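PDB 3I4T: diphthine synthase from Entamoeba histolytica, which probably methylates the modified histidine of elongation factor 2 with S-adenosylmethionine as methyl donor, a step in the biosynthesis of diphthamide. Local coordinates for residues Q213-L218 and G252-L257; E220-K223 and G228-D231; F51-T56 and T110-I115; I58-V63 and C244-I249. All blocks are in the same frame, centred on the assembly; numbering follows the deposited sequence.

Contact 1 (Q213-L218 and G252-L257)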
# COMPACT_ATOMS: atom_id res chain seq x y z
N GLN A 213 23.87 2.65 -7.53
CA GLN A 213 23.71 2.87 -8.97
C GLN A 213 22.56 3.82 -9.26
O GLN A 213 22.58 4.54 -10.26
CB GLN A 213 23.44 1.56 -9.70
CG GLN A 213 24.56 0.57 -9.66
CD GLN A 213 24.12 -0.83 -10.06
OE1 GLN A 213 23.15 -1.38 -9.51
NE2 GLN A 213 24.82 -1.42 -11.01
N CYS A 214 21.54 3.81 -8.40
CA CYS A 214 20.41 4.72 -8.52
C CYS A 214 20.84 6.16 -8.28
O CYS A 214 20.55 7.04 -9.08
CB CYS A 214 19.30 4.34 -7.53
SG CYS A 214 17.96 5.59 -7.47
N ILE A 215 21.52 6.40 -7.15
CA ILE A 215 21.99 7.74 -6.81
C ILE A 215 22.98 8.24 -7.85
O ILE A 215 22.94 9.39 -8.25
CB ILE A 215 22.61 7.78 -5.38
CG1 ILE A 215 21.53 7.57 -4.31
CG2 ILE A 215 23.34 9.09 -5.13
CD1 ILE A 215 22.07 7.41 -2.91
N GLU A 216 23.86 7.36 -8.32
CA GLU A 216 24.82 7.74 -9.34
C GLU A 216 24.10 8.32 -10.55
O GLU A 216 24.43 9.42 -11.00
CB GLU A 216 25.67 6.53 -9.75
CG GLU A 216 26.90 6.87 -10.59
CD GLU A 216 27.43 5.65 -11.35
OE1 GLU A 216 26.63 5.01 -12.08
OE2 GLU A 216 28.64 5.34 -11.21
N GLN A 217 23.11 7.59 -11.06
CA GLN A 217 22.36 8.00 -12.24
C GLN A 217 21.60 9.31 -12.02
O GLN A 217 21.60 10.18 -12.90
CB GLN A 217 21.40 6.90 -12.69
CG GLN A 217 21.00 7.02 -14.14
CD GLN A 217 19.83 6.14 -14.52
OE1 GLN A 217 18.69 6.61 -14.60
NE2 GLN A 217 20.10 4.86 -14.77
N LEU A 218 20.95 9.45 -10.86
CA LEU A 218 20.22 10.66 -10.51
C LEU A 218 21.12 11.89 -10.49
O LEU A 218 20.73 12.97 -10.95
CB LEU A 218 19.49 10.53 -9.16
CG LEU A 218 18.36 9.52 -8.96
CD1 LEU A 218 17.83 9.60 -7.54
CD2 LEU A 218 17.22 9.70 -9.92
N GLY A 252 20.48 10.01 4.86
CA GLY A 252 21.69 10.80 4.69
C GLY A 252 21.80 11.43 3.32
O GLY A 252 20.90 11.29 2.47
N LYS A 253 22.92 12.13 3.10
CA LYS A 253 23.18 12.83 1.86
C LYS A 253 23.35 11.86 0.71
O LYS A 253 23.80 10.74 0.90
CB LYS A 253 24.44 13.72 1.98
CG LYS A 253 24.40 14.71 3.13
CD LYS A 253 25.31 15.91 2.88
CE LYS A 253 25.65 16.65 4.19
NZ LYS A 253 26.95 16.14 4.78
N MET A 254 23.01 12.31 -0.49
CA MET A 254 23.20 11.53 -1.71
C MET A 254 24.64 11.11 -1.90
O MET A 254 24.89 9.96 -2.26
CB MET A 254 22.67 12.27 -2.93
CG MET A 254 21.16 12.49 -2.86
SD MET A 254 20.31 12.75 -4.43
CE MET A 254 20.31 11.09 -5.08
N LYS A 255 25.59 12.02 -1.62
CA LYS A 255 27.02 11.70 -1.76
C LYS A 255 27.50 10.68 -0.74
O LYS A 255 28.46 9.96 -1.00
CB LYS A 255 27.89 12.96 -1.68
CG LYS A 255 27.82 13.71 -0.35
CD LYS A 255 28.67 14.97 -0.38
CE LYS A 255 28.76 15.60 1.00
NZ LYS A 255 29.59 16.85 1.00
N ASP A 256 26.83 10.63 0.41
CA ASP A 256 27.20 9.68 1.45
C ASP A 256 26.58 8.31 1.20
O ASP A 256 27.21 7.28 1.45
CB ASP A 256 26.80 10.21 2.82
CG ASP A 256 27.67 11.36 3.27
OD1 ASP A 256 28.89 11.32 3.03
OD2 ASP A 256 27.13 12.31 3.86
N LEU A 257 25.35 8.31 0.70
CA LEU A 257 24.65 7.06 0.43
C LEU A 257 25.13 6.39 -0.86
O LEU A 257 25.11 5.17 -0.97
CB LEU A 257 23.12 7.26 0.47
CG LEU A 257 22.45 6.95 1.82
CD1 LEU A 257 22.99 7.78 2.95
CD2 LEU A 257 20.95 7.12 1.74
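Ile215 on helix 211-225 reaches over to Met254 and Leu257 in the first turn of helix 254-257, with CG2 and CG1 against the methionine and only the tip of the longer branch, CD1, extending to the leucine. The CG2 methyl settles against the backbone, 3.4 Å from Met254 O, and also meets the methionine methyl, with Ile215 CG2 and Met254 CE 3.6 Å apart. The longer branch runs to the far end of the turn, where Ile215 CD1 lies 3.5 Å from Leu257 CB. A torsion with CG2 anti to the backbone N and CG1 beside it (chi1 -68°) sets both branches against the short helix.

Met254 starts out along the flank of the interface and then turns in. The bend at its last torsion (chi3 75°) swings CE between Ile215 and the following helical turn, where Met254 CE touches Leu218 CD1 at 3.8 Å. The leucine and methionine side chains meet at about a right angle, whereas Ile215 slants across both of its partners.

Behind this first shell, Leu218 and Cys214 rest on Leu269 of strand 267-271, and Met254 and Leu257 lie on Val236 of strand 235-240. The helix 254-257 follows directly on strand 248-253, with Lys253 at its N-cap position; Leu257 N donates to Lys253 O at 2.9 Å, closing the turn that presents Met254 and Leu257 together.

All four touching residues are buried, and no hydrogen bond or salt bridge joins the segments. Cohesion in this helix-to-helix contact, both elements resting on the mixed sheet, is therefore dispersive and hydrophobic.

Contact 2 (E220-K223 and G228-D231)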
# COMPACT_ATOMS: atom_id res chain seq x y z
N GLU A 220 23.89 12.25 -12.17
CA GLU A 220 24.32 12.51 -13.54
C GLU A 220 23.24 13.22 -14.37
O GLU A 220 23.55 14.07 -15.21
CB GLU A 220 24.72 11.19 -14.18
CG GLU A 220 25.59 11.32 -15.40
CD GLU A 220 25.82 9.99 -16.06
OE1 GLU A 220 26.38 9.07 -15.41
OE2 GLU A 220 25.45 9.85 -17.25
N VAL A 221 21.99 12.84 -14.13
CA VAL A 221 20.84 13.47 -14.77
C VAL A 221 20.69 14.92 -14.31
O VAL A 221 20.42 15.80 -15.11
CB VAL A 221 19.57 12.64 -14.52
CG1 VAL A 221 18.31 13.42 -14.86
CG2 VAL A 221 19.62 11.33 -15.31
N GLU A 222 20.88 15.18 -13.02
CA GLU A 222 20.79 16.55 -12.52
C GLU A 222 21.90 17.40 -13.13
O GLU A 222 21.67 18.55 -13.49
CB GLU A 222 20.82 16.61 -10.98
CG GLU A 222 20.91 18.02 -10.37
CD GLU A 222 19.68 18.91 -10.63
OE1 GLU A 222 18.53 18.46 -10.47
OE2 GLU A 222 19.88 20.10 -10.98
N LYS A 223 23.10 16.84 -13.24
CA LYS A 223 24.21 17.54 -13.85
C LYS A 223 23.90 17.91 -15.30
O LYS A 223 24.18 19.02 -15.73
CB LYS A 223 25.49 16.69 -13.76
CG LYS A 223 26.75 17.40 -14.24
CD LYS A 223 27.90 16.44 -14.48
CE LYS A 223 28.83 17.01 -15.56
NZ LYS A 223 30.14 16.27 -15.65
N GLY A 228 17.70 21.82 -10.79
CA GLY A 228 17.84 22.08 -9.36
C GLY A 228 16.85 21.31 -8.49
O GLY A 228 16.44 21.81 -7.44
N VAL A 229 16.51 20.09 -8.92
CA VAL A 229 15.50 19.26 -8.25
C VAL A 229 16.02 18.67 -6.94
O VAL A 229 15.34 18.68 -5.91
CB VAL A 229 15.01 18.13 -9.19
CG1 VAL A 229 13.92 17.31 -8.52
CG2 VAL A 229 14.51 18.70 -10.50
N TYR A 230 17.24 18.15 -6.99
CA TYR A 230 17.97 17.65 -5.84
C TYR A 230 19.45 17.89 -6.12
O TYR A 230 19.81 18.24 -7.26
CB TYR A 230 17.73 16.16 -5.65
CG TYR A 230 17.84 15.36 -6.93
CD1 TYR A 230 19.09 15.05 -7.47
CD2 TYR A 230 16.71 14.93 -7.60
CE1 TYR A 230 19.20 14.33 -8.65
CE2 TYR A 230 16.81 14.21 -8.79
CZ TYR A 230 18.06 13.92 -9.31
OH TYR A 230 18.17 13.21 -10.48
N ASP A 231 20.30 17.70 -5.11
CA ASP A 231 21.74 17.65 -5.34
C ASP A 231 22.51 16.73 -4.38
O ASP A 231 21.94 16.21 -3.43
CB ASP A 231 22.36 19.07 -5.42
CG ASP A 231 22.36 19.83 -4.07
OD1 ASP A 231 21.85 19.34 -3.04
OD2 ASP A 231 22.89 20.96 -4.07
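Glu222 turns its carboxylate onto the backbone of the loop that follows its own helix, and its two oxygens take successive amides. Glu222 OE2 accepts from Gly228 N at 2.8 Å through its syn lone pair. Glu222 OE1 accepts from Val229 N at 3.0 Å, but this N-H arrives from above the carboxylate plane, 39° out of it. Both bonds are moderately bent, with angles at hydrogen near 145°. A third hydrogen bond, between Tyr167 OH and Glu222 OE1, holds the group from helix 166-175. With CG anti to the backbone N (chi1 172°) and a bend at chi2, the chain curls back to place both oxygens before the loop amides. Together the three bonds fix the position of the carboxylate.

The nonpolar part of the same side chain packs on Tyr230. Glu222 CB lies 3.6 Å from Tyr230 CE1, approaching the ring obliquely, and Glu222 CG is 3.3 Å from Tyr230 O. Val221 makes a looser approach to the phenol oxygen, which is itself hydrogen-bonded to Leu218 O one turn earlier in the helix.

The loop is thereby folded back along the C-terminal end of helix 211-225 before the chain enters strand 235-240. Val221 and Val229 both touch Tyr167 of helix 166-175, while Arg174 of that helix binds Val229 O, so the loop lies against helices 211-225 and 166-175 just before strand 235-240.

Contact 3 (F51-T56 and T110-I115)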
# COMPACT_ATOMS: atom_id res chain seq x y z
N PHE A 51 1.44 -21.64 -9.19
CA PHE A 51 2.57 -21.05 -9.88
C PHE A 51 3.18 -19.94 -9.06
O PHE A 51 2.48 -19.19 -8.37
CB PHE A 51 2.15 -20.50 -11.24
CG PHE A 51 1.72 -21.54 -12.22
CD1 PHE A 51 2.60 -21.99 -13.21
CD2 PHE A 51 0.43 -22.07 -12.18
CE1 PHE A 51 2.19 -22.96 -14.14
CE2 PHE A 51 0.01 -23.03 -13.10
CZ PHE A 51 0.90 -23.48 -14.08
N LEU A 52 4.50 -19.84 -9.14
CA LEU A 52 5.23 -18.71 -8.61
C LEU A 52 5.78 -17.88 -9.75
O LEU A 52 6.44 -18.41 -10.65
CB LEU A 52 6.40 -19.17 -7.75
CG LEU A 52 6.16 -19.59 -6.31
CD1 LEU A 52 7.42 -20.21 -5.77
CD2 LEU A 52 5.77 -18.41 -5.44
N GLU A 53 5.49 -16.59 -9.71
CA GLU A 53 6.22 -15.60 -10.48
C GLU A 53 7.71 -15.71 -10.10
O GLU A 53 8.04 -15.71 -8.93
CB GLU A 53 5.68 -14.22 -10.14
CG GLU A 53 6.29 -13.08 -10.91
CD GLU A 53 5.97 -11.73 -10.29
OE1 GLU A 53 6.09 -11.58 -9.04
OE2 GLU A 53 5.61 -10.82 -11.06
N HIS A 54 8.59 -15.83 -11.09
CA HIS A 54 10.02 -16.01 -10.84
C HIS A 54 10.58 -14.95 -9.88
O HIS A 54 11.51 -15.23 -9.10
CB HIS A 54 10.82 -16.01 -12.15
CG HIS A 54 10.96 -14.66 -12.76
ND1 HIS A 54 10.00 -14.10 -13.57
CD2 HIS A 54 11.95 -13.73 -12.65
CE1 HIS A 54 10.39 -12.90 -13.95
NE2 HIS A 54 11.57 -12.65 -13.41
N TYR A 55 10.00 -13.75 -9.96
CA TYR A 55 10.36 -12.62 -9.09
C TYR A 55 10.32 -13.00 -7.61
O TYR A 55 10.89 -12.30 -6.77
CB TYR A 55 9.44 -11.43 -9.34
CG TYR A 55 9.71 -10.67 -10.62
CD1 TYR A 55 10.89 -9.94 -10.79
CD2 TYR A 55 8.79 -10.67 -11.66
CE1 TYR A 55 11.14 -9.24 -11.97
CE2 TYR A 55 9.03 -9.96 -12.85
CZ TYR A 55 10.21 -9.26 -12.99
OH TYR A 55 10.45 -8.56 -14.16
N THR A 56 9.64 -14.12 -7.32
CA THR A 56 9.47 -14.63 -5.95
C THR A 56 10.73 -15.26 -5.36
O THR A 56 10.80 -15.48 -4.15
CB THR A 56 8.28 -15.63 -5.84
OG1 THR A 56 8.46 -16.71 -6.77
CG2 THR A 56 6.95 -14.93 -6.12
N THR A 110 1.73 -3.91 -9.52
CA THR A 110 1.24 -3.30 -10.77
C THR A 110 1.84 -3.90 -12.05
O THR A 110 1.45 -3.53 -13.17
CB THR A 110 1.41 -1.74 -10.77
N THR A 111 2.77 -4.84 -11.89
CA THR A 111 3.36 -5.57 -13.01
C THR A 111 2.31 -6.48 -13.64
O THR A 111 2.34 -6.76 -14.85
CB THR A 111 4.57 -6.44 -12.56
OG1 THR A 111 5.41 -5.71 -11.66
CG2 THR A 111 5.39 -6.92 -13.77
N HIS A 112 1.37 -6.91 -12.80
CA HIS A 112 0.43 -7.98 -13.13
C HIS A 112 -0.84 -7.51 -13.84
O HIS A 112 -1.86 -8.20 -13.80
CB HIS A 112 0.06 -8.75 -11.86
CG HIS A 112 1.21 -8.91 -10.92
ND1 HIS A 112 1.24 -8.33 -9.67
CD2 HIS A 112 2.40 -9.55 -11.06
CE1 HIS A 112 2.38 -8.62 -9.07
NE2 HIS A 112 3.11 -9.36 -9.90
N SER A 113 -0.76 -6.35 -14.49
CA SER A 113 -1.91 -5.79 -15.22
C SER A 113 -2.28 -6.56 -16.50
O SER A 113 -3.46 -6.61 -16.87
CB SER A 113 -1.67 -4.31 -15.52
OG SER A 113 -1.65 -3.56 -14.32
N ASP A 114 -1.27 -7.15 -17.16
CA ASP A 114 -1.49 -7.86 -18.43
C ASP A 114 -2.23 -9.18 -18.22
O ASP A 114 -2.95 -9.65 -19.11
CB ASP A 114 -0.17 -8.08 -19.17
N ILE A 115 -2.05 -9.75 -17.02
CA ILE A 115 -2.71 -10.98 -16.61
C ILE A 115 -4.23 -10.79 -16.60
O ILE A 115 -4.96 -11.59 -17.18
CB ILE A 115 -2.26 -11.44 -15.20
CG1 ILE A 115 -0.77 -11.15 -14.97
CG2 ILE A 115 -2.59 -12.92 -14.99
CD1 ILE A 115 0.21 -11.88 -15.91
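Glu53 leaves the end of strand 49-52 with CG anti to its own amide nitrogen (chi1 -177°) and continues extended through chi2, which carries its carboxylate across to the His112 imidazole. The histidine sets off with CG beside its backbone N, and its NE2 corner is the part that faces the glutamate. Glu53 OE2 lies at the ring edge, near the imidazole plane, 3.1 Å from His112 NE2. The hydrogen bond is weak, bent to 132° at the hydrogen, and the carboxylate and ring planes stand 48° apart.

His112 has a second bond, in which ND1 pairs with Val106 O. Both Glu53 and His112 also rest on Val102 at the end of strand 97-102, and the Glu53 backbone pairs with Leu101. Glu53 CG also lies in plane at the edge of the Tyr55 ring.

The pair thus joins the C-terminal ends of the neighbouring parallel strands 49-52 and 97-102 to the start of helix 113-122, in the parallel-sheet domain of the methylase fold. Both ring nitrogens are used, so the imidazole's orientation is probably set mainly by the bond to the backbone of Val106, to which the glutamate adds a bent, weak one.

Contact 4 (I58-V63 and C244-I249)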
# COMPACT_ATOMS: atom_id res chain seq x y z
N ILE A 58 13.32 -13.81 -4.77
CA ILE A 58 13.84 -12.81 -3.84
C ILE A 58 13.39 -13.01 -2.38
O ILE A 58 14.07 -12.56 -1.46
CB ILE A 58 13.55 -11.34 -4.32
CG1 ILE A 58 14.51 -10.34 -3.66
CG2 ILE A 58 12.09 -10.95 -4.10
CD1 ILE A 58 15.98 -10.63 -3.92
N LEU A 59 12.27 -13.70 -2.18
CA LEU A 59 11.80 -14.04 -0.84
C LEU A 59 12.82 -14.88 -0.06
O LEU A 59 13.56 -15.70 -0.63
CB LEU A 59 10.45 -14.76 -0.90
CG LEU A 59 9.19 -13.91 -1.14
CD1 LEU A 59 7.96 -14.79 -1.26
CD2 LEU A 59 8.99 -12.89 -0.04
N GLN A 60 12.85 -14.68 1.26
CA GLN A 60 13.84 -15.30 2.11
C GLN A 60 13.35 -16.65 2.66
O GLN A 60 13.22 -16.87 3.87
CB GLN A 60 14.32 -14.32 3.19
CG GLN A 60 14.94 -13.03 2.59
CD GLN A 60 15.79 -12.22 3.57
OE1 GLN A 60 16.58 -12.78 4.34
NE2 GLN A 60 15.64 -10.90 3.53
N CYS A 61 13.08 -17.54 1.71
CA CYS A 61 12.73 -18.93 1.94
C CYS A 61 13.26 -19.73 0.76
O CYS A 61 13.52 -19.18 -0.32
CB CYS A 61 11.21 -19.11 1.96
SG CYS A 61 10.43 -18.81 0.33
N ASP A 62 13.40 -21.04 0.93
CA ASP A 62 13.74 -21.88 -0.20
C ASP A 62 12.57 -22.78 -0.61
O ASP A 62 11.73 -23.17 0.21
CB ASP A 62 15.06 -22.63 0.00
CG ASP A 62 16.26 -21.66 0.17
OD1 ASP A 62 17.00 -21.44 -0.82
OD2 ASP A 62 16.45 -21.12 1.29
N VAL A 63 12.55 -23.08 -1.91
CA VAL A 63 11.40 -23.68 -2.57
C VAL A 63 10.93 -24.98 -1.94
O VAL A 63 9.73 -25.16 -1.73
CB VAL A 63 11.69 -23.85 -4.08
CG1 VAL A 63 10.61 -24.70 -4.78
CG2 VAL A 63 11.82 -22.47 -4.74
N CYS A 244 11.62 -7.02 5.90
CA CYS A 244 12.39 -8.23 6.22
C CYS A 244 13.08 -8.09 7.58
O CYS A 244 13.23 -6.98 8.09
CB CYS A 244 13.41 -8.53 5.12
SG CYS A 244 12.70 -8.64 3.44
N ALA A 245 13.51 -9.20 8.16
CA ALA A 245 14.25 -9.17 9.42
C ALA A 245 15.57 -8.37 9.37
O ALA A 245 15.91 -7.65 10.33
CB ALA A 245 14.49 -10.59 9.93
N ASP A 246 16.30 -8.47 8.27
CA ASP A 246 17.56 -7.71 8.13
C ASP A 246 17.37 -6.42 7.32
O ASP A 246 18.27 -5.97 6.62
CB ASP A 246 18.69 -8.58 7.55
CG ASP A 246 18.37 -9.12 6.16
OD1 ASP A 246 17.23 -8.93 5.66
OD2 ASP A 246 19.28 -9.74 5.56
N GLN A 247 16.18 -5.86 7.44
CA GLN A 247 15.85 -4.55 6.88
C GLN A 247 16.90 -3.54 7.28
O GLN A 247 17.32 -3.50 8.44
CB GLN A 247 14.48 -4.12 7.42
CG GLN A 247 14.00 -2.74 7.01
CD GLN A 247 12.69 -2.41 7.69
OE1 GLN A 247 11.66 -2.98 7.36
NE2 GLN A 247 12.72 -1.50 8.65
N LYS A 248 17.31 -2.72 6.32
CA LYS A 248 18.28 -1.67 6.58
C LYS A 248 17.73 -0.35 6.04
O LYS A 248 17.28 -0.30 4.89
CB LYS A 248 19.62 -2.03 5.91
CG LYS A 248 20.75 -1.03 6.12
CD LYS A 248 21.42 -1.19 7.48
CE LYS A 248 22.20 0.09 7.86
NZ LYS A 248 22.15 0.43 9.33
N ILE A 249 17.75 0.68 6.88
CA ILE A 249 17.30 2.03 6.51
C ILE A 249 18.35 3.06 6.89
O ILE A 249 18.74 3.14 8.05
CB ILE A 249 15.97 2.40 7.21
CG1 ILE A 249 14.86 1.42 6.85
CG2 ILE A 249 15.56 3.83 6.88
CD1 ILE A 249 13.60 1.62 7.68
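Gln60 stretches its terminal amide over to the turn at Cys244-Gln247, where NE2 lies against the cysteine side chain and points at the Asp246 carboxylate. Gln60 NE2 is 3.6 Å from Cys244 CB and 3.7 Å from Cys244 SG, so the amide nitrogen rests alongside the thiol arm. Its N-H is directed almost straight at Asp246 OD1, with an angle of 174°, but the 3.3 Å between Gln60 NE2 and Asp246 OD1 leaves the hydrogen bond weak. The two side chains come from opposite directions, and their amide and carboxylate planes are turned 56° from each other.

Asp246 sits in a type I turn, closed by Gln247 N to Cys244 O at 3.2 Å. Its CG lies between the backbone N and the carbonyl carbon (chi1 61°), which brings OD1 round to Gln60. Arg241 NE bonds to the carbonyl oxygen of Asp246. Gln60, at the centre of an inverse gamma turn, packs on Tyr31 and shares a backbone hydrogen bond with it.

One long polar bond at the surface thus links the loop before helix 63-70 to the turn ahead of strand 248-253, bridging the parallel-sheet and mixed-sheet halves of the methylase fold. With solvent able to compete for the exposed amide and carboxylate, it probably adds little to stability.

Overall arrangement
Contacts 1 and 2 share helix 211-225 and lie 11 Å apart between centres, meeting where Met254 packs on Tyr230 and Asp231; along the chain, contact 2 is nested inside contact 1. Both belong to the half of the molecule built on the mixed sheet. Contact 3, about 29 Å from contact 1 between centres, lies across the chain's centre, beside the parallel sheet. Contact 4 spans the two halves: its first segment follows 51-56, its second runs into strand 248-253 and so leads to contact 1. It crosses both contacts 1 and 3 in sequence. This two-part build agrees with the tetrapyrrole methylase family, whose active site generally lies between the two domains.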